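Local coordinates for protein rhizobiales Sp. Pch2 (Marine metagenome, PDB 6PB3) that probably works as a hexameric AAA+ ATPase of the TRIP13/Pch2 type that remodels HORMA domain proteins, thereby regulating a bacterial cGAS-like enzyme in immunity against bacteriophages, at residues D224-T238 with Y264-I276. Sequence-based numbering, arbitrary orientation.
Sequences DRPNDAQRRAVITTT and YGFTFSDLTQRLI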
ATOM      1  N   ASP A 224       0.310  23.288   8.862  1.00 61.91           N
ATOM      2  CA  ASP A 224      -0.687  22.641   8.041  1.00 64.32           C
ATOM      3  C   ASP A 224      -1.484  23.724   7.340  1.00 77.00           C
ATOM      4  O   ASP A 224      -1.083  24.898   7.310  1.00 62.50           O
ATOM      5  CB  ASP A 224      -1.561  21.698   8.870  1.00 76.24           C
ATOM      6  CG  ASP A 224      -1.826  22.216  10.262  1.00 85.39           C
ATOM      7  OD1 ASP A 224      -2.260  23.377  10.385  1.00 80.65           O
ATOM      8  OD2 ASP A 224      -1.614  21.451  11.233  1.00 84.33           O
ATOM      9  N   ARG A 225      -2.604  23.323   6.761  1.00 56.82           N
ATOM     10  CA  ARG A 225      -3.321  24.184   5.838  1.00 56.95           C
ATOM     11  C   ARG A 225      -3.837  25.418   6.575  1.00 61.57           C
ATOM     12  O   ARG A 225      -4.401  25.290   7.666  1.00 57.76           O
ATOM     13  CB  ARG A 225      -4.446  23.378   5.188  1.00 57.53           C
ATOM     14  CG  ARG A 225      -3.872  22.193   4.389  1.00 66.55           C
ATOM     15  CD  ARG A 225      -4.877  21.364   3.586  1.00 69.31           C
ATOM     16  NE  ARG A 225      -4.190  20.230   2.959  1.00 68.83           N
ATOM     17  CZ  ARG A 225      -4.058  20.037   1.647  1.00 68.53           C
ATOM     18  NH1 ARG A 225      -4.598  20.882   0.779  1.00 61.29           N
ATOM     19  NH2 ARG A 225      -3.394  18.979   1.199  1.00 67.90           N
ATOM     20  N   PRO A 226      -3.624  26.621   6.044  1.00 55.67           N
ATOM     21  CA  PRO A 226      -4.022  27.828   6.776  1.00 52.50           C
ATOM     22  C   PRO A 226      -5.518  27.858   7.020  1.00 59.99           C
ATOM     23  O   PRO A 226      -6.319  27.490   6.151  1.00 59.41           O
ATOM     24  CB  PRO A 226      -3.577  28.968   5.846  1.00 50.77           C
ATOM     25  CG  PRO A 226      -3.472  28.351   4.515  1.00 56.66           C
ATOM     26  CD  PRO A 226      -2.983  26.953   4.770  1.00 51.56           C
ATOM     27  N   ASN A 227      -5.887  28.290   8.224  1.00 59.15           N
ATOM     28  CA  ASN A 227      -7.287  28.460   8.567  1.00 55.79           C
ATOM     29  C   ASN A 227      -7.779  29.793   8.008  1.00 61.19           C
ATOM     30  O   ASN A 227      -7.031  30.539   7.365  1.00 58.03           O
ATOM     31  CB  ASN A 227      -7.485  28.356  10.081  1.00 67.98           C
ATOM     32  CG  ASN A 227      -6.710  29.419  10.856  1.00 77.44           C
ATOM     33  OD1 ASN A 227      -6.510  30.539  10.387  1.00 76.39           O
ATOM     34  ND2 ASN A 227      -6.263  29.059  12.047  1.00 77.39           N
ATOM     35  N   ASP A 228      -9.053  30.105   8.256  1.00 58.78           N
ATOM     36  CA  ASP A 228      -9.643  31.283   7.632  1.00 72.64           C
ATOM     37  C   ASP A 228      -8.894  32.554   8.014  1.00 79.94           C
ATOM     38  O   ASP A 228      -8.667  33.420   7.163  1.00 75.33           O
ATOM     39  CB  ASP A 228     -11.123  31.380   7.989  1.00 74.18           C
ATOM     40  CG  ASP A 228     -11.924  30.197   7.455  1.00 95.99           C
ATOM     41  OD1 ASP A 228     -11.430  29.049   7.543  1.00100.16           O
ATOM     42  OD2 ASP A 228     -13.051  30.411   6.956  1.00101.77           O
ATOM     43  N   ALA A 229      -8.467  32.672   9.277  1.00 67.11           N
ATOM     44  CA  ALA A 229      -7.725  33.860   9.687  1.00 63.51           C
ATOM     45  C   ALA A 229      -6.391  33.944   8.964  1.00 55.27           C
ATOM     46  O   ALA A 229      -6.002  35.012   8.479  1.00 69.49           O
ATOM     47  CB  ALA A 229      -7.516  33.871  11.204  1.00 74.52           C
ATOM     48  N   GLN A 230      -5.680  32.819   8.868  1.00 58.97           N
ATOM     49  CA  GLN A 230      -4.389  32.825   8.183  1.00 61.16           C
ATOM     50  C   GLN A 230      -4.545  33.105   6.694  1.00 62.99           C
ATOM     51  O   GLN A 230      -3.727  33.824   6.106  1.00 56.62           O
ATOM     52  CB  GLN A 230      -3.661  31.505   8.418  1.00 54.72           C
ATOM     53  CG  GLN A 230      -3.280  31.329   9.894  1.00 55.12           C
ATOM     54  CD  GLN A 230      -2.883  29.907  10.239  1.00 74.36           C
ATOM     55  OE1 GLN A 230      -3.532  28.945   9.826  1.00 65.43           O
ATOM     56  NE2 GLN A 230      -1.813  29.769  11.005  1.00 73.00           N
ATOM     57  N   ARG A 231      -5.589  32.557   6.066  1.00 57.71           N
ATOM     58  CA  ARG A 231      -5.824  32.867   4.662  1.00 62.89           C
ATOM     59  C   ARG A 231      -6.178  34.335   4.491  1.00 53.92           C
ATOM     60  O   ARG A 231      -5.727  34.983   3.542  1.00 57.32           O
ATOM     61  CB  ARG A 231      -6.925  31.964   4.088  1.00 53.66           C
ATOM     62  CG  ARG A 231      -6.569  30.489   4.145  1.00 62.36           C
ATOM     63  CD  ARG A 231      -7.389  29.679   3.160  1.00 58.49           C
ATOM     64  NE  ARG A 231      -8.818  29.897   3.346  1.00 62.05           N
ATOM     65  CZ  ARG A 231      -9.508  29.396   4.363  1.00 67.13           C
ATOM     66  NH1 ARG A 231      -8.892  28.660   5.288  1.00 59.13           N
ATOM     67  NH2 ARG A 231     -10.807  29.635   4.461  1.00 71.54           N
ATOM     68  N   ARG A 232      -6.971  34.877   5.415  1.00 60.45           N
ATOM     69  CA  ARG A 232      -7.300  36.296   5.375  1.00 64.30           C
ATOM     70  C   ARG A 232      -6.046  37.163   5.448  1.00 69.58           C
ATOM     71  O   ARG A 232      -5.920  38.141   4.705  1.00 73.59           O
ATOM     72  CB  ARG A 232      -8.257  36.640   6.519  1.00 69.43           C
ATOM     73  CG  ARG A 232      -9.041  37.929   6.311  1.00 76.15           C
ATOM     74  CD  ARG A 232      -9.872  38.299   7.536  1.00 75.91           C
ATOM     75  NE  ARG A 232     -10.092  37.148   8.406  1.00 89.26           N
ATOM     76  CZ  ARG A 232     -11.183  36.393   8.388  1.00 82.66           C
ATOM     77  NH1 ARG A 232     -12.167  36.669   7.550  1.00 86.00           N
ATOM     78  NH2 ARG A 232     -11.295  35.370   9.216  1.00 99.35           N
ATOM     79  N   ALA A 233      -5.097  36.814   6.324  1.00 61.18           N
ATOM     80  CA  ALA A 233      -3.910  37.658   6.489  1.00 68.73           C
ATOM     81  C   ALA A 233      -3.042  37.652   5.233  1.00 56.70           C
ATOM     82  O   ALA A 233      -2.561  38.706   4.800  1.00 61.63           O
ATOM     83  CB  ALA A 233      -3.091  37.217   7.711  1.00 57.69           C
ATOM     84  N   VAL A 234      -2.834  36.481   4.628  1.00 55.14           N
ATOM     85  CA  VAL A 234      -2.053  36.434   3.395  1.00 58.23           C
ATOM     86  C   VAL A 234      -2.726  37.261   2.310  1.00 61.96           C
ATOM     87  O   VAL A 234      -2.077  38.034   1.597  1.00 61.30           O
ATOM     88  CB  VAL A 234      -1.858  34.980   2.937  1.00 61.63           C
ATOM     89  CG1 VAL A 234      -1.204  34.963   1.558  1.00 50.03           C
ATOM     90  CG2 VAL A 234      -1.023  34.197   3.955  1.00 59.67           C
ATOM     91  N   ILE A 235      -4.043  37.129   2.185  1.00 54.71           N
ATOM     92  CA  ILE A 235      -4.750  37.768   1.081  1.00 61.08           C
ATOM     93  C   ILE A 235      -4.831  39.279   1.299  1.00 55.20           C
ATOM     94  O   ILE A 235      -4.528  40.075   0.399  1.00 59.71           O
ATOM     95  CB  ILE A 235      -6.140  37.127   0.915  1.00 61.28           C
ATOM     96  CG1 ILE A 235      -5.981  35.673   0.453  1.00 54.25           C
ATOM     97  CG2 ILE A 235      -6.984  37.924  -0.069  1.00 56.08           C
ATOM     98  CD1 ILE A 235      -7.181  34.841   0.715  1.00 60.32           C
ATOM     99  N   THR A 236      -5.232  39.690   2.500  1.00 58.46           N
ATOM    100  CA  THR A 236      -5.308  41.111   2.824  1.00 60.33           C
ATOM    101  C   THR A 236      -3.950  41.791   2.671  1.00 65.52           C
ATOM    102  O   THR A 236      -3.828  42.808   1.979  1.00 71.13           O
ATOM    103  CB  THR A 236      -5.842  41.286   4.247  1.00 70.00           C
ATOM    104  OG1 THR A 236      -7.156  40.712   4.340  1.00 75.69           O
ATOM    105  CG2 THR A 236      -5.901  42.765   4.618  1.00 78.69           C
ATOM    106  N   THR A 237      -2.913  41.239   3.310  1.00 65.89           N
ATOM    107  CA  THR A 237      -1.583  41.839   3.215  1.00 63.76           C
ATOM    108  C   THR A 237      -1.120  41.948   1.766  1.00 62.51           C
ATOM    109  O   THR A 237      -0.575  42.979   1.357  1.00 65.31           O
ATOM    110  CB  THR A 237      -0.573  41.029   4.022  1.00 64.88           C
ATOM    111  OG1 THR A 237      -0.963  41.013   5.403  1.00 67.28           O
ATOM    112  CG2 THR A 237       0.812  41.646   3.902  1.00 72.77           C
ATOM    113  N   THR A 238      -1.327  40.894   0.973  1.00 60.33           N
ATOM    114  CA  THR A 238      -0.902  40.951  -0.424  1.00 56.44           C
ATOM    115  C   THR A 238      -1.724  41.964  -1.216  1.00 62.70           C
ATOM    116  O   THR A 238      -1.183  42.687  -2.062  1.00 69.86           O
ATOM    117  CB  THR A 238      -0.998  39.565  -1.064  1.00 64.64           C
ATOM    118  OG1 THR A 238      -0.188  38.642  -0.321  1.00 70.98           O
ATOM    119  CG2 THR A 238      -0.501  39.611  -2.486  1.00 82.01           C
ATOM    120  N   TYR A 264     -10.853  19.774   2.008  1.00 88.03           N
ATOM    121  CA  TYR A 264      -9.607  20.380   2.454  1.00 82.47           C
ATOM    122  C   TYR A 264      -9.399  21.695   1.710  1.00 82.32           C
ATOM    123  O   TYR A 264      -9.833  21.854   0.569  1.00 95.50           O
ATOM    124  CB  TYR A 264      -8.416  19.435   2.223  1.00 82.02           C
ATOM    125  CG  TYR A 264      -8.388  18.829   0.835  1.00 99.32           C
ATOM    126  CD1 TYR A 264      -7.866  19.540  -0.241  1.00 87.59           C
ATOM    127  CD2 TYR A 264      -8.881  17.548   0.594  1.00102.27           C
ATOM    128  CE1 TYR A 264      -7.837  19.000  -1.509  1.00 94.78           C
ATOM    129  CE2 TYR A 264      -8.855  16.999  -0.679  1.00106.93           C
ATOM    130  CZ  TYR A 264      -8.332  17.733  -1.727  1.00102.57           C
ATOM    131  OH  TYR A 264      -8.296  17.205  -2.997  1.00111.33           O
ATOM    132  N   GLY A 265      -8.741  22.648   2.362  1.00 69.82           N
ATOM    133  CA  GLY A 265      -8.502  23.952   1.776  1.00 61.39           C
ATOM    134  C   GLY A 265      -7.131  24.066   1.126  1.00 58.15           C
ATOM    135  O   GLY A 265      -6.381  23.097   1.007  1.00 63.66           O
ATOM    136  N   PHE A 266      -6.810  25.287   0.685  1.00 53.30           N
ATOM    137  CA  PHE A 266      -5.490  25.552   0.126  1.00 52.95           C
ATOM    138  C   PHE A 266      -4.402  25.350   1.181  1.00 62.52           C
ATOM    139  O   PHE A 266      -4.591  25.631   2.368  1.00 55.72           O
ATOM    140  CB  PHE A 266      -5.394  26.989  -0.402  1.00 58.83           C
ATOM    141  CG  PHE A 266      -6.021  27.211  -1.753  1.00 57.34           C
ATOM    142  CD1 PHE A 266      -7.211  26.611  -2.094  1.00 52.78           C
ATOM    143  CD2 PHE A 266      -5.419  28.062  -2.670  1.00 58.61           C
ATOM    144  CE1 PHE A 266      -7.796  26.844  -3.341  1.00 63.19           C
ATOM    145  CE2 PHE A 266      -5.987  28.298  -3.903  1.00 63.30           C
ATOM    146  CZ  PHE A 266      -7.178  27.682  -4.245  1.00 60.96           C
ATOM    147  N   THR A 267      -3.245  24.869   0.737  1.00 57.11           N
ATOM    148  CA  THR A 267      -2.047  24.954   1.551  1.00 57.46           C
ATOM    149  C   THR A 267      -1.493  26.377   1.497  1.00 48.95           C
ATOM    150  O   THR A 267      -1.985  27.235   0.760  1.00 67.60           O
ATOM    151  CB  THR A 267      -0.985  23.959   1.075  1.00 53.93           C
ATOM    152  OG1 THR A 267      -0.513  24.330  -0.226  1.00 54.12           O
ATOM    153  CG2 THR A 267      -1.552  22.529   0.988  1.00 53.13           C
ATOM    154  N   PHE A 268      -0.466  26.625   2.320  1.00 51.41           N
ATOM    155  CA  PHE A 268       0.272  27.882   2.239  1.00 45.20           C
ATOM    156  C   PHE A 268       0.942  28.017   0.878  1.00 51.49           C
ATOM    157  O   PHE A 268       0.972  29.105   0.289  1.00 56.37           O
ATOM    158  CB  PHE A 268       1.329  27.956   3.360  1.00 47.32           C
ATOM    159  CG  PHE A 268       0.782  28.373   4.728  1.00 49.33           C
ATOM    160  CD1 PHE A 268       0.366  29.677   4.959  1.00 56.62           C
ATOM    161  CD2 PHE A 268       0.729  27.463   5.773  1.00 51.80           C
ATOM    162  CE1 PHE A 268      -0.109  30.067   6.221  1.00 57.37           C
ATOM    163  CE2 PHE A 268       0.257  27.846   7.054  1.00 61.60           C
ATOM    164  CZ  PHE A 268      -0.168  29.152   7.263  1.00 49.25           C
ATOM    165  N   SER A 269       1.508  26.918   0.378  1.00 46.83           N
ATOM    166  CA  SER A 269       2.064  26.886  -0.973  1.00 50.51           C
ATOM    167  C   SER A 269       1.024  27.235  -2.030  1.00 54.37           C
ATOM    168  O   SER A 269       1.307  28.009  -2.953  1.00 53.14           O
ATOM    169  CB  SER A 269       2.640  25.504  -1.255  1.00 50.60           C
ATOM    170  OG  SER A 269       3.210  25.484  -2.541  1.00 51.90           O
ATOM    171  N   ASP A 270      -0.169  26.632  -1.954  1.00 50.25           N
ATOM    172  CA  ASP A 270      -1.225  26.980  -2.908  1.00 50.49           C
ATOM    173  C   ASP A 270      -1.509  28.483  -2.914  1.00 52.14           C
ATOM    174  O   ASP A 270      -1.833  29.051  -3.962  1.00 53.56           O
ATOM    175  CB  ASP A 270      -2.504  26.201  -2.595  1.00 51.25           C
ATOM    176  CG  ASP A 270      -2.342  24.684  -2.792  1.00 61.63           C
ATOM    177  OD1 ASP A 270      -1.413  24.257  -3.530  1.00 52.42           O
ATOM    178  OD2 ASP A 270      -3.169  23.916  -2.236  1.00 56.20           O
ATOM    179  N   LEU A 271      -1.375  29.153  -1.767  1.00 51.58           N
ATOM    180  CA  LEU A 271      -1.610  30.595  -1.782  1.00 50.90           C
ATOM    181  C   LEU A 271      -0.428  31.345  -2.388  1.00 49.03           C
ATOM    182  O   LEU A 271      -0.612  32.231  -3.226  1.00 53.79           O
ATOM    183  CB  LEU A 271      -1.905  31.109  -0.366  1.00 43.68           C
ATOM    184  CG  LEU A 271      -3.211  30.625   0.279  1.00 57.82           C
ATOM    185  CD1 LEU A 271      -3.264  30.993   1.757  1.00 51.93           C
ATOM    186  CD2 LEU A 271      -4.421  31.196  -0.471  1.00 57.30           C
ATOM    187  N   THR A 272       0.794  31.022  -1.964  1.00 52.57           N
ATOM    188  CA  THR A 272       1.936  31.873  -2.280  1.00 51.08           C
ATOM    189  C   THR A 272       2.570  31.528  -3.616  1.00 55.33           C
ATOM    190  O   THR A 272       3.062  32.427  -4.301  1.00 51.77           O
ATOM    191  CB  THR A 272       3.003  31.792  -1.175  1.00 52.01           C
ATOM    192  OG1 THR A 272       3.457  30.436  -1.012  1.00 47.39           O
ATOM    193  CG2 THR A 272       2.456  32.292   0.176  1.00 51.67           C
ATOM    194  N   GLN A 273       2.566  30.251  -4.008  1.00 52.29           N
ATOM    195  CA  GLN A 273       3.217  29.826  -5.245  1.00 49.55           C
ATOM    196  C   GLN A 273       2.254  29.595  -6.406  1.00 47.13           C
ATOM    197  O   GLN A 273       2.716  29.403  -7.544  1.00 57.41           O
ATOM    198  CB  GLN A 273       4.030  28.547  -4.991  1.00 52.05           C
ATOM    199  CG  GLN A 273       5.185  28.739  -3.954  1.00 47.59           C
ATOM    200  CD  GLN A 273       5.935  27.440  -3.714  1.00 55.77           C
ATOM    201  OE1 GLN A 273       5.485  26.592  -2.949  1.00 55.26           O
ATOM    202  NE2 GLN A 273       7.052  27.261  -4.396  1.00 52.99           N
ATOM    203  N   ARG A 274       0.939  29.591  -6.166  1.00 48.52           N
ATOM    204  CA  ARG A 274      -0.014  29.446  -7.269  1.00 52.24           C
ATOM    205  C   ARG A 274      -0.986  30.611  -7.336  1.00 57.81           C
ATOM    206  O   ARG A 274      -0.987  31.341  -8.331  1.00 51.61           O
ATOM    207  CB  ARG A 274      -0.778  28.113  -7.163  1.00 52.27           C
ATOM    208  CG  ARG A 274       0.125  26.869  -7.133  1.00 53.19           C
ATOM    209  CD  ARG A 274      -0.639  25.592  -6.754  1.00 54.78           C
ATOM    210  NE  ARG A 274      -1.679  25.240  -7.726  1.00 61.07           N
ATOM    211  CZ  ARG A 274      -2.773  24.543  -7.427  1.00 63.28           C
ATOM    212  NH1 ARG A 274      -2.979  24.129  -6.175  1.00 66.05           N
ATOM    213  NH2 ARG A 274      -3.665  24.261  -8.374  1.00 66.53           N
ATOM    214  N   LEU A 275      -1.791  30.831  -6.291  1.00 55.58           N
ATOM    215  CA  LEU A 275      -2.899  31.767  -6.426  1.00 60.09           C
ATOM    216  C   LEU A 275      -2.397  33.201  -6.523  1.00 55.44           C
ATOM    217  O   LEU A 275      -2.838  33.963  -7.387  1.00 61.09           O
ATOM    218  CB  LEU A 275      -3.873  31.623  -5.260  1.00 64.98           C
ATOM    219  CG  LEU A 275      -4.980  32.674  -5.212  1.00 61.86           C
ATOM    220  CD1 LEU A 275      -5.915  32.627  -6.424  1.00 53.63           C
ATOM    221  CD2 LEU A 275      -5.766  32.528  -3.921  1.00 67.94           C
ATOM    222  N   ILE A 276      -1.479  33.596  -5.639  1.00 56.67           N
ATOM    223  CA  ILE A 276      -0.987  34.979  -5.659  1.00 55.81           C
ATOM    224  C   ILE A 276      -0.332  35.326  -6.998  1.00 56.67           C
ATOM    225  O   ILE A 276      -0.741  36.316  -7.623  1.00 58.49           O
ATOM    226  CB  ILE A 276      -0.080  35.249  -4.454  1.00 60.22           C
ATOM    227  CG1 ILE A 276      -0.916  35.450  -3.176  1.00 63.78           C
ATOM    228  CG2 ILE A 276       0.789  36.494  -4.713  1.00 55.93           C
ATOM    229  CD1 ILE A 276      -0.086  35.383  -1.907  1.00 66.76           C
TER
HETATM  230  O   HOH W   1      -0.066  24.523   4.263  1.00 53.52           O
HETATM  231  O   HOH W   2      -6.798  26.044   3.871  1.00 62.38           O
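P226 lays its CB over one face of the F268 ring, toward the rim, at the tight end of this contact: CB sits 3.9 Å from the ring centroid, 22° off the normal, a CH-pi contact. P226 CG continues the apolar seam to L271 CD1 at 3.8 Å. Deeper along the helices, V234 CG1, anti to its backbone N, meets I276 CD1 at 3.7 Å, and T238 OG1 reaches that same methyl tip to tip. T238 OG1 also donates to V234 O, which satisfies this buried hydroxyl. Two waters stitch the loops together: one accepts from F268 N and bonds weakly to D224 O, the other donates to both P226 O and F266 O.

R225, though partly exposed, is closely held: its extended chain carries NH1 to G265 O (2.9 Å, N-H...O 156°), which lies in the guanidinium plane; NH1 also bonds T304 O. T267 CG2 covers one guanidinium face and CB of the solvent-exposed Y264 the opposite one. Packing is looser where Q230 CD stands 4.1 Å from F268 CZ and V234 CG1 4.4 Å from L271 CB.

Capping boxes N227/Q230 and T267/D270 start the two helices; segments 228-238 and 268-276 run in the same general direction, their axes 11.0 Å apart at closest and crossing at -27°. They belong to the small helical lid expected after an AAA+ core: helix 228-239 follows strand 219-223, outermost in this chain's sheet, helix 246-255 packs against I235, and helix 291-300 touches L275.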